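Local structure of copper-containing nitrite reductase (Hyphomicrobium denitrificans 1NES1, 6TFO) at residues L72-G75 and Q79-A82; F32-G37 and V56-V61; V415-D418 and R423-H426; L180-T185 and L338-P343. The protein probably catalyses the one-electron reduction of nitrite to nitric oxide, using copper centres that take electrons from a cytochrome c. All coordinates share one frame; numbering follows the deposited sequence.

Contact 1 (L72-G75 and Q79-A82); sequences LING and QHDA. With CU (copper (II) ion), chain L.
The amide of Asn74 lies at the edge of the His80 ring. Asn74 ND2 lies near the ring plane, 3.9 Å from His80 CD2. The two planes are 62° apart, and the side chains cross at about a right angle. This is packing between an amide and a ring edge, and Asn74 ND2 gives its hydrogens elsewhere, to Ala78 O and Val94 O. Another edge of the ring carries the metal: His80 ND1 binds the copper (II) ion at 2.0 Å. His80 NE2 is taken by a hydrogen bond to Glu76 OE2. One ring nitrogen is thus spent on copper and the other on a second-shell carboxylate, which fixes the rotation of the imidazole. The ring of His122 meets that of His80 with the planes at about 55°.

Beside it, Leu72 packs on the loop backbone and on Ala82. Leu72 has CG anti to its backbone N (chi1 -174°), which sends the isobutyl group across to the loop. Its CD2 methyl rests on the backbone there, 3.5 Å from Asp81 C. The same methyl reaches the side chain of Ala82, with Leu72 CD2 4.3 Å from Ala82 CB. Asp81 itself turns away to Arg90 and Ser118. All the touching residues are buried.

The arrangement joins the end of strand 67-73 to the loop that carries the first histidine ligand. Cys117, His122 and Met127 complete the metal site. This is the type 1 copper site of a cupredoxin domain, built from two histidines, a cysteine and a methionine.

Contact 2 (F32-G37 and V56-V61); sequences FTLRTG and VNPKLV
Phe32 and Leu60 make the main contact, with the leucine lying over one face of the ring. Leu60 CB sits 4.0 Å from the centroid of the Phe32 ring and 13° off its normal, a CH-pi contact. The two side chains slide past each other in opposite directions, bringing Leu60 CD2 to 3.8 Å from Phe32 CD1. At the ring edge, in plane, Val61 O lies 3.6 Å from Phe32 CZ. A second apolar touch follows along the strand, where Leu34 CD2 meets Pro58 CG at 3.8 Å. In Phe32, chi1 (-59°) sets the ring beside Leu60 and chi2 (-72°) turns its face to the leucine. An alanine in place of Phe32 would probably uncover Leu60 CB and CD2 and open a gap between the strands.

Further out, Tyr115 packs on both Leu34 and Leu60, and its hydroxyl is hydrogen-bonded to Pro58 O. Val68 touches Phe32. The Asn57 side chain is hydrogen-bonded to Gly126 O and Tyr45 N. Strand 30-39 lies between 42-48 and 67-73 in one sheet, while strand 60-63 is at the edge of the other, next to 128-134. The contact therefore joins the two sheets of the N-terminal cupredoxin sandwich.

Contact 3 (V415-D418 and R423-H426); sequences VLVD and RLDH
Asp418 and Arg423 form a salt bridge across the short loop that follows strand 412-418, in the C-terminal cupredoxin-like domain. The loop includes a 3-10 segment at 423-425.

The charged contact is a single bond. Arg423 NH1 donates to Asp418 OD2 at 2.8 Å, with a bent N-H...O angle of 139°. The carboxylate and guanidinium planes are 83° apart, and the donor comes from above the carboxylate plane. The arginine chain is extended from CG to NE, which carries its end to the aspartate.

Other polar partners hold both groups. Asp418 OD2 also accepts from Gln299 NE2, while OD1 takes the backbone N-H groups of Ser366 and Ala420. Arg423 NE forms a salt bridge with Glu324 of a neighbouring subunit, so this buried charge network reaches the subunit interface. An asparagine in place of Asp418 would probably leave Arg423 NH1 without its charged mate on this side and weaken the tie between strand and loop.

The apolar part is small. Val417 packs on His368 and Ile370 of the adjacent strand, and His419, a copper ligand, is close by. Across the loop, Val417 CG1 meets the methyl Leu424 CD2 at 4.2 Å.

Contact 4 (L180-T185 and L338-P343); sequences LDDKTT and LTRTHP
Arg340 lies beside the turn of a beta hairpin, near Asp181 and Asp182. The hairpin joins strands 166-181 and 184-191, and Asp181 to Thr184 form a type I beta turn. Leu180 and Asp181 both face Thr184, a classic beta bulge. Arg340 belongs to the short helix 337-341, which has a wider pi-type turn.

The tight part lies within the hairpin. Thr184 O receives Asp181 N at 3.1 Å, and a weak bond from Leu180 N. The turn is closed by Thr184 N bonding to Asp181 O at 3.3 Å. Leu180 is buried against Tyr328 and Leu330.

The contact between hairpin and helix is looser and lies at the surface. Arg340 is exposed, and its chain bends at chi3 (-30°). Its NH2 is 4.3 Å from Asp181 OD1, which sits near the guanidinium plane. Its NH1 is 4.0 Å from Asp182 N. Opposite charges are near each other here without forming a salt bridge. The firmer partner of Arg340 is Glu140, which forms a salt bridge with NE, while Asp182 OD1 accepts from Met141 N. Residues 140-141 thus touch both sides of this packing, which is away from the copper sites.

Asp181 OD1 serves the turn first: Asp182 N donates to it at 2.8 Å and 155°, meeting the carboxylate on its anti side.

How the contacts relate
Contacts 1 and 2 belong to the N-terminal cupredoxin domain and touch directly. Strands 30-39 and 67-73 are neighbours in one sheet, and Thr36 bonds to Gly75 while packing on Asn74 and His80. Both are buried, but contact 1 shapes a metal site and contact 2 is apolar packing between sheets. Contact 3 is also buried, yet it rests on a charged pair that continues to another subunit. Contact 4 is the surface case, with charges near each other but not bridged. Contacts 3 and 4 have centres about 14 Å apart and do not touch. Contacts 1 and 4 are farthest apart, about 31 Å between centres.

Contact 1 (L72-G75 and Q79-A82)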
loop_
_atom_site.group_PDB
_atom_site.type_symbol
_atom_site.label_atom_id
_atom_site.label_comp_id
_atom_site.label_asym_id
_atom_site.label_seq_id
_atom_site.Cartn_x
_atom_site.Cartn_y
_atom_site.Cartn_z
ATOM N N LEU C 72 16.405 3.933 -21.227
ATOM C CA LEU C 72 15.691 4.984 -20.450
ATOM C C LEU C 72 14.281 4.499 -20.115
ATOM O O LEU C 72 13.552 4.141 -21.048
ATOM C CB LEU C 72 15.617 6.296 -21.234
ATOM C CG LEU C 72 15.023 7.474 -20.461
ATOM C CD1 LEU C 72 15.823 7.747 -19.194
ATOM C CD2 LEU C 72 14.960 8.719 -21.326
ATOM N N ILE C 73 13.925 4.528 -18.828
ATOM C CA ILE C 73 12.577 4.170 -18.307
ATOM C C ILE C 73 12.032 5.370 -17.527
ATOM O O ILE C 73 12.711 5.840 -16.579
ATOM C CB ILE C 73 12.652 2.910 -17.434
ATOM C CG1 ILE C 73 13.426 1.799 -18.143
ATOM C CG2 ILE C 73 11.256 2.476 -17.004
ATOM C CD1 ILE C 73 13.573 0.533 -17.337
ATOM N N ASN C 74 10.841 5.828 -17.912
ATOM C CA ASN C 74 10.099 6.927 -17.249
ATOM C C ASN C 74 9.641 6.460 -15.859
ATOM O O ASN C 74 8.892 5.479 -15.787
ATOM C CB ASN C 74 8.928 7.345 -18.125
ATOM C CG ASN C 74 8.293 8.632 -17.665
ATOM O OD1 ASN C 74 8.060 8.802 -16.473
ATOM N ND2 ASN C 74 7.996 9.518 -18.606
ATOM N N GLY C 75 10.084 7.135 -14.797
ATOM C CA GLY C 75 9.746 6.801 -13.394
ATOM C C GLY C 75 8.483 7.514 -12.919
ATOM O O GLY C 75 7.562 6.820 -12.434
ATOM N N GLN C 79 7.609 14.226 -19.380
ATOM C CA GLN C 79 8.260 13.875 -20.666
ATOM C C GLN C 79 9.772 13.953 -20.457
ATOM O O GLN C 79 10.246 14.898 -19.786
ATOM C CB GLN C 79 7.825 14.778 -21.813
ATOM C CG GLN C 79 6.347 14.649 -22.126
ATOM C CD GLN C 79 6.028 15.227 -23.480
ATOM O OE1 GLN C 79 6.647 16.173 -23.948
ATOM N NE2 GLN C 79 5.075 14.612 -24.144
ATOM N N HIS C 80 10.482 12.952 -20.980
ATOM C CA HIS C 80 11.950 12.788 -20.836
ATOM C C HIS C 80 12.555 12.140 -22.090
ATOM O O HIS C 80 11.901 11.287 -22.753
ATOM C CB HIS C 80 12.314 11.950 -19.596
ATOM C CG HIS C 80 11.770 12.469 -18.309
ATOM N ND1 HIS C 80 12.224 13.622 -17.737
ATOM C CD2 HIS C 80 10.810 11.983 -17.493
ATOM C CE1 HIS C 80 11.567 13.840 -16.620
ATOM N NE2 HIS C 80 10.685 12.853 -16.455
ATOM N N ASP C 81 13.787 12.536 -22.375
ATOM C CA ASP C 81 14.734 11.758 -23.193
ATOM C C ASP C 81 16.095 11.790 -22.485
ATOM O O ASP C 81 16.199 12.346 -21.374
ATOM C CB ASP C 81 14.747 12.294 -24.624
ATOM C CG ASP C 81 15.253 13.716 -24.739
ATOM O OD1 ASP C 81 15.877 14.174 -23.795
ATOM O OD2 ASP C 81 15.017 14.333 -25.786
ATOM N N ALA C 82 17.084 11.147 -23.090
ATOM C CA ALA C 82 18.511 11.279 -22.761
ATOM C C ALA C 82 19.236 11.599 -24.065
ATOM O O ALA C 82 18.917 10.952 -25.080
ATOM C CB ALA C 82 19.007 10.007 -22.114
HETATM CU CU CU L . 13.280 15.109 -18.642
#

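Contact 2 (F32-G37 and V56-V61)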
loop_
_atom_site.group_PDB
_atom_site.type_symbol
_atom_site.label_atom_id
_atom_site.label_comp_id
_atom_site.label_asym_id
_atom_site.label_seq_id
_atom_site.Cartn_x
_atom_site.Cartn_y
_atom_site.Cartn_z
ATOM N N PHE C 32 23.490 0.166 -19.532
ATOM C CA PHE C 32 23.086 1.024 -18.393
ATOM C C PHE C 32 21.574 1.242 -18.495
ATOM O O PHE C 32 21.099 1.606 -19.602
ATOM C CB PHE C 32 23.841 2.356 -18.445
ATOM C CG PHE C 32 25.341 2.227 -18.395
ATOM C CD1 PHE C 32 25.991 1.859 -17.225
ATOM C CD2 PHE C 32 26.114 2.487 -19.519
ATOM C CE1 PHE C 32 27.376 1.770 -17.171
ATOM C CE2 PHE C 32 27.495 2.370 -19.471
ATOM C CZ PHE C 32 28.119 1.995 -18.299
ATOM N N THR C 33 20.858 1.029 -17.394
ATOM C CA THR C 33 19.413 1.364 -17.260
ATOM C C THR C 33 19.250 2.624 -16.385
ATOM O O THR C 33 19.800 2.670 -15.260
ATOM C CB THR C 33 18.640 0.145 -16.737
ATOM O OG1 THR C 33 18.978 -0.964 -17.570
ATOM C CG2 THR C 33 17.145 0.345 -16.766
ATOM N N LEU C 34 18.547 3.634 -16.898
ATOM C CA LEU C 34 18.236 4.877 -16.149
ATOM C C LEU C 34 16.723 4.977 -15.990
ATOM O O LEU C 34 16.017 4.820 -17.003
ATOM C CB LEU C 34 18.770 6.095 -16.900
ATOM C CG LEU C 34 20.271 6.119 -17.173
ATOM C CD1 LEU C 34 20.645 7.435 -17.866
ATOM C CD2 LEU C 34 21.090 5.941 -15.903
ATOM N N ARG C 35 16.269 5.226 -14.757
ATOM C CA ARG C 35 14.870 5.590 -14.421
ATOM C C ARG C 35 14.857 7.089 -14.083
ATOM O O ARG C 35 15.702 7.529 -13.284
ATOM C CB ARG C 35 14.350 4.681 -13.304
ATOM C CG ARG C 35 12.918 4.960 -12.877
ATOM C CD ARG C 35 12.351 3.893 -11.955
ATOM N NE ARG C 35 11.812 2.816 -12.777
ATOM C CZ ARG C 35 12.255 1.555 -12.824
ATOM N NH1 ARG C 35 13.239 1.135 -12.039
ATOM N NH2 ARG C 35 11.667 0.704 -13.647
ATOM N N THR C 36 13.963 7.854 -14.703
ATOM C CA THR C 36 13.738 9.272 -14.346
ATOM C C THR C 36 13.039 9.307 -12.982
ATOM O O THR C 36 12.288 8.372 -12.674
ATOM C CB THR C 36 12.929 10.011 -15.415
ATOM O OG1 THR C 36 11.613 9.458 -15.412
ATOM C CG2 THR C 36 13.552 9.906 -16.784
ATOM N N GLY C 37 13.272 10.358 -12.196
ATOM C CA GLY C 37 12.518 10.580 -10.949
ATOM C C GLY C 37 12.920 11.856 -10.240
ATOM O O GLY C 37 13.474 12.776 -10.888
ATOM N N VAL C 56 22.160 8.665 -8.194
ATOM C CA VAL C 56 21.424 9.728 -8.933
ATOM C C VAL C 56 22.421 10.315 -9.930
ATOM O O VAL C 56 23.606 10.458 -9.548
ATOM C CB VAL C 56 20.752 10.784 -8.013
ATOM C CG1 VAL C 56 20.658 10.323 -6.566
ATOM C CG2 VAL C 56 21.388 12.155 -8.097
ATOM N N ASN C 57 21.959 10.584 -11.153
ATOM C CA ASN C 57 22.798 11.066 -12.277
ATOM C C ASN C 57 24.124 10.302 -12.279
ATOM O O ASN C 57 25.200 10.909 -12.257
ATOM C CB ASN C 57 22.941 12.582 -12.216
ATOM C CG ASN C 57 21.608 13.274 -12.392
ATOM O OD1 ASN C 57 20.736 12.742 -13.084
ATOM N ND2 ASN C 57 21.428 14.433 -11.751
ATOM N N PRO C 58 24.090 8.947 -12.365
ATOM C CA PRO C 58 25.295 8.131 -12.216
ATOM C C PRO C 58 26.298 8.407 -13.333
ATOM O O PRO C 58 25.881 8.664 -14.462
ATOM C CB PRO C 58 24.816 6.671 -12.291
ATOM C CG PRO C 58 23.503 6.775 -13.039
ATOM C CD PRO C 58 22.910 8.118 -12.640
ATOM N N LYS C 59 27.587 8.343 -12.988
ATOM C CA LYS C 59 28.680 8.365 -13.987
ATOM C C LYS C 59 28.646 7.007 -14.704
ATOM O O LYS C 59 28.685 5.957 -14.017
ATOM C CB LYS C 59 30.031 8.656 -13.332
ATOM C CG LYS C 59 31.182 8.770 -14.317
ATOM C CD LYS C 59 32.527 8.896 -13.666
ATOM C CE LYS C 59 32.916 10.341 -13.458
ATOM N NZ LYS C 59 34.365 10.485 -13.199
ATOM N N LEU C 60 28.527 7.037 -16.033
ATOM C CA LEU C 60 28.546 5.831 -16.895
ATOM C C LEU C 60 29.973 5.648 -17.419
ATOM O O LEU C 60 30.384 6.396 -18.343
ATOM C CB LEU C 60 27.525 6.053 -18.012
ATOM C CG LEU C 60 26.122 6.432 -17.550
ATOM C CD1 LEU C 60 25.149 6.425 -18.713
ATOM C CD2 LEU C 60 25.608 5.518 -16.444
ATOM N N VAL C 61 30.734 4.740 -16.800
ATOM C CA VAL C 61 32.158 4.492 -17.184
ATOM C C VAL C 61 32.199 3.409 -18.266
ATOM O O VAL C 61 31.736 2.275 -18.020
ATOM C CB VAL C 61 33.045 4.125 -15.983
ATOM C CG1 VAL C 61 34.426 3.674 -16.438
ATOM C CG2 VAL C 61 33.151 5.275 -14.996
#

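Contact 3 (V415-D418 and R423-H426)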
loop_
_atom_site.group_PDB
_atom_site.type_symbol
_atom_site.label_atom_id
_atom_site.label_comp_id
_atom_site.label_asym_id
_atom_site.label_seq_id
_atom_site.Cartn_x
_atom_site.Cartn_y
_atom_site.Cartn_z
ATOM N N VAL C 415 28.021 -16.091 -33.472
ATOM C CA VAL C 415 27.369 -15.870 -32.153
ATOM C C VAL C 415 26.245 -16.876 -31.955
ATOM O O VAL C 415 25.258 -16.784 -32.686
ATOM C CB VAL C 415 26.858 -14.430 -32.013
ATOM C CG1 VAL C 415 26.194 -14.215 -30.666
ATOM C CG2 VAL C 415 27.984 -13.428 -32.209
ATOM N N LEU C 416 26.395 -17.738 -30.945
ATOM C CA LEU C 416 25.357 -18.688 -30.472
ATOM C C LEU C 416 24.301 -17.921 -29.667
ATOM O O LEU C 416 24.686 -17.205 -28.728
ATOM C CB LEU C 416 26.014 -19.744 -29.576
ATOM C CG LEU C 416 26.855 -20.827 -30.255
ATOM C CD1 LEU C 416 28.136 -20.246 -30.851
ATOM C CD2 LEU C 416 27.193 -21.919 -29.248
ATOM N N VAL C 417 23.019 -18.086 -30.001
ATOM C CA VAL C 417 21.876 -17.421 -29.307
ATOM C C VAL C 417 20.702 -18.393 -29.198
ATOM O O VAL C 417 20.596 -19.323 -30.036
ATOM C CB VAL C 417 21.421 -16.135 -30.025
ATOM C CG1 VAL C 417 22.567 -15.142 -30.182
ATOM C CG2 VAL C 417 20.760 -16.420 -31.371
ATOM N N ASP C 418 19.841 -18.157 -28.208
ATOM C CA ASP C 418 18.408 -18.552 -28.244
ATOM C C ASP C 418 17.707 -17.384 -28.937
ATOM O O ASP C 418 17.911 -16.269 -28.498
ATOM C CB ASP C 418 17.930 -18.849 -26.832
ATOM C CG ASP C 418 16.501 -19.315 -26.715
ATOM O OD1 ASP C 418 15.719 -19.073 -27.680
ATOM O OD2 ASP C 418 16.182 -19.919 -25.649
ATOM N N ARG C 423 16.471 -12.878 -24.257
ATOM C CA ARG C 423 17.324 -13.690 -23.361
ATOM C C ARG C 423 18.785 -13.271 -23.514
ATOM O O ARG C 423 19.556 -13.640 -22.635
ATOM C CB ARG C 423 17.075 -15.169 -23.616
ATOM C CG ARG C 423 15.647 -15.546 -23.279
ATOM C CD ARG C 423 15.258 -16.940 -23.689
ATOM N NE ARG C 423 13.802 -17.016 -23.724
ATOM C CZ ARG C 423 13.102 -18.083 -24.105
ATOM N NH1 ARG C 423 13.706 -19.204 -24.479
ATOM N NH2 ARG C 423 11.785 -18.028 -24.091
ATOM N N LEU C 424 19.130 -12.477 -24.529
ATOM C CA LEU C 424 20.436 -11.764 -24.601
ATOM C C LEU C 424 20.614 -10.969 -23.305
ATOM O O LEU C 424 21.693 -11.004 -22.706
ATOM C CB LEU C 424 20.448 -10.793 -25.785
ATOM C CG LEU C 424 20.609 -11.391 -27.177
ATOM C CD1 LEU C 424 20.474 -10.312 -28.252
ATOM C CD2 LEU C 424 21.939 -12.112 -27.305
ATOM N N ASP C 425 19.568 -10.251 -22.909
ATOM C CA ASP C 425 19.584 -9.305 -21.761
ATOM C C ASP C 425 19.503 -10.077 -20.438
ATOM O O ASP C 425 19.422 -9.415 -19.423
ATOM C CB ASP C 425 18.470 -8.264 -21.931
ATOM C CG ASP C 425 18.596 -7.487 -23.231
ATOM O OD1 ASP C 425 19.708 -6.983 -23.470
ATOM O OD2 ASP C 425 17.599 -7.420 -24.004
ATOM N N HIS C 426 19.558 -11.420 -20.443
ATOM C CA HIS C 426 19.605 -12.281 -19.223
ATOM C C HIS C 426 20.849 -13.191 -19.212
ATOM O O HIS C 426 20.839 -14.152 -18.422
ATOM C CB HIS C 426 18.319 -13.108 -19.077
ATOM C CG HIS C 426 17.086 -12.302 -18.815
ATOM N ND1 HIS C 426 16.619 -12.053 -17.535
ATOM C CD2 HIS C 426 16.212 -11.698 -19.652
ATOM C CE1 HIS C 426 15.505 -11.355 -17.601
ATOM N NE2 HIS C 426 15.246 -11.099 -18.892
#

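Contact 4 (L180-T185 and L338-P343)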
loop_
_atom_site.group_PDB
_atom_site.type_symbol
_atom_site.label_atom_id
_atom_site.label_comp_id
_atom_site.label_asym_id
_atom_site.label_seq_id
_atom_site.Cartn_x
_atom_site.Cartn_y
_atom_site.Cartn_z
ATOM N N LEU C 180 28.535 -16.881 -11.066
ATOM C CA LEU C 180 27.361 -16.753 -11.973
ATOM C C LEU C 180 27.608 -15.593 -12.946
ATOM O O LEU C 180 27.290 -15.730 -14.138
ATOM C CB LEU C 180 26.101 -16.534 -11.130
ATOM C CG LEU C 180 24.826 -16.122 -11.872
ATOM C CD1 LEU C 180 24.484 -17.114 -12.973
ATOM C CD2 LEU C 180 23.655 -16.008 -10.905
ATOM N N ASP C 181 28.169 -14.491 -12.460
ATOM C CA ASP C 181 28.510 -13.301 -13.283
ATOM C C ASP C 181 29.756 -12.679 -12.655
ATOM O O ASP C 181 30.206 -13.198 -11.614
ATOM C CB ASP C 181 27.290 -12.371 -13.372
ATOM C CG ASP C 181 27.234 -11.382 -14.525
ATOM O OD1 ASP C 181 28.294 -11.098 -15.121
ATOM O OD2 ASP C 181 26.109 -10.897 -14.808
ATOM N N ASP C 182 30.273 -11.618 -13.271
ATOM C CA ASP C 182 31.479 -10.822 -12.940
ATOM C C ASP C 182 31.651 -10.586 -11.420
ATOM O O ASP C 182 32.791 -10.746 -10.905
ATOM C CB ASP C 182 31.323 -9.523 -13.733
ATOM C CG ASP C 182 32.592 -8.758 -14.025
ATOM O OD1 ASP C 182 33.688 -9.356 -13.967
ATOM O OD2 ASP C 182 32.465 -7.556 -14.289
ATOM N N LYS C 183 30.587 -10.159 -10.730
ATOM C CA LYS C 183 30.603 -9.788 -9.279
ATOM C C LYS C 183 29.446 -10.464 -8.538
ATOM O O LYS C 183 29.017 -9.950 -7.474
ATOM C CB LYS C 183 30.440 -8.279 -9.082
ATOM C CG LYS C 183 31.476 -7.393 -9.759
ATOM C CD LYS C 183 31.021 -5.943 -9.852
ATOM C CE LYS C 183 31.971 -5.077 -10.653
ATOM N NZ LYS C 183 31.917 -3.673 -10.188
ATOM N N THR C 184 28.934 -11.572 -9.073
ATOM C CA THR C 184 27.734 -12.241 -8.508
ATOM C C THR C 184 27.964 -13.749 -8.466
ATOM O O THR C 184 28.549 -14.308 -9.410
ATOM C CB THR C 184 26.426 -11.747 -9.154
ATOM O OG1 THR C 184 25.533 -12.821 -9.421
ATOM C CG2 THR C 184 26.644 -10.939 -10.407
ATOM N N THR C 185 27.571 -14.353 -7.346
ATOM C CA THR C 185 27.777 -15.792 -7.048
ATOM C C THR C 185 26.408 -16.441 -6.852
ATOM O O THR C 185 25.399 -15.721 -6.858
ATOM C CB THR C 185 28.743 -15.958 -5.870
ATOM O OG1 THR C 185 28.101 -15.487 -4.689
ATOM C CG2 THR C 185 30.044 -15.215 -6.079
ATOM N N LEU C 338 30.683 -18.556 -22.546
ATOM C CA LEU C 338 31.096 -18.849 -23.942
ATOM C C LEU C 338 31.493 -17.559 -24.668
ATOM O O LEU C 338 31.617 -17.618 -25.905
ATOM C CB LEU C 338 29.938 -19.526 -24.672
ATOM C CG LEU C 338 29.463 -20.847 -24.076
ATOM C CD1 LEU C 338 28.660 -21.617 -25.103
ATOM C CD2 LEU C 338 30.620 -21.688 -23.545
ATOM N N THR C 339 31.682 -16.455 -23.933
ATOM C CA THR C 339 32.210 -15.179 -24.490
ATOM C C THR C 339 33.560 -14.828 -23.846
ATOM O O THR C 339 34.495 -14.582 -24.590
ATOM C CB THR C 339 31.210 -14.031 -24.325
ATOM O OG1 THR C 339 31.025 -13.864 -22.919
ATOM C CG2 THR C 339 29.893 -14.280 -25.034
ATOM N N ARG C 340 33.650 -14.785 -22.517
ATOM C CA ARG C 340 34.855 -14.317 -21.786
ATOM C C ARG C 340 35.665 -15.524 -21.296
ATOM O O ARG C 340 36.849 -15.605 -21.640
ATOM C CB ARG C 340 34.468 -13.400 -20.619
ATOM C CG ARG C 340 33.855 -12.054 -21.000
ATOM C CD ARG C 340 33.620 -11.110 -19.807
ATOM N NE ARG C 340 33.349 -11.779 -18.524
ATOM C CZ ARG C 340 32.181 -11.849 -17.881
ATOM N NH1 ARG C 340 32.116 -12.518 -16.743
ATOM N NH2 ARG C 340 31.094 -11.272 -18.362
ATOM N N THR C 341 35.077 -16.429 -20.517
ATOM C CA THR C 341 35.854 -17.446 -19.761
ATOM C C THR C 341 36.219 -18.644 -20.652
ATOM O O THR C 341 37.360 -19.105 -20.533
ATOM C CB THR C 341 35.147 -17.835 -18.456
ATOM O OG1 THR C 341 33.766 -18.019 -18.737
ATOM C CG2 THR C 341 35.297 -16.785 -17.376
ATOM N N HIS C 342 35.312 -19.155 -21.489
ATOM C CA HIS C 342 35.550 -20.385 -22.293
ATOM C C HIS C 342 34.871 -20.284 -23.655
ATOM O O HIS C 342 33.965 -21.061 -23.960
ATOM C CB HIS C 342 35.032 -21.619 -21.538
ATOM C CG HIS C 342 35.658 -21.863 -20.206
ATOM N ND1 HIS C 342 36.771 -22.645 -20.056
ATOM C CD2 HIS C 342 35.303 -21.477 -18.962
ATOM C CE1 HIS C 342 37.091 -22.715 -18.782
ATOM N NE2 HIS C 342 36.197 -22.017 -18.092
ATOM N N PRO C 343 35.266 -19.343 -24.536
ATOM C CA PRO C 343 34.651 -19.252 -25.859
ATOM C C PRO C 343 35.061 -20.439 -26.747
ATOM O O PRO C 343 35.961 -21.195 -26.356
ATOM C CB PRO C 343 35.120 -17.895 -26.414
ATOM C CG PRO C 343 36.389 -17.604 -25.651
ATOM C CD PRO C 343 36.282 -18.317 -24.312
#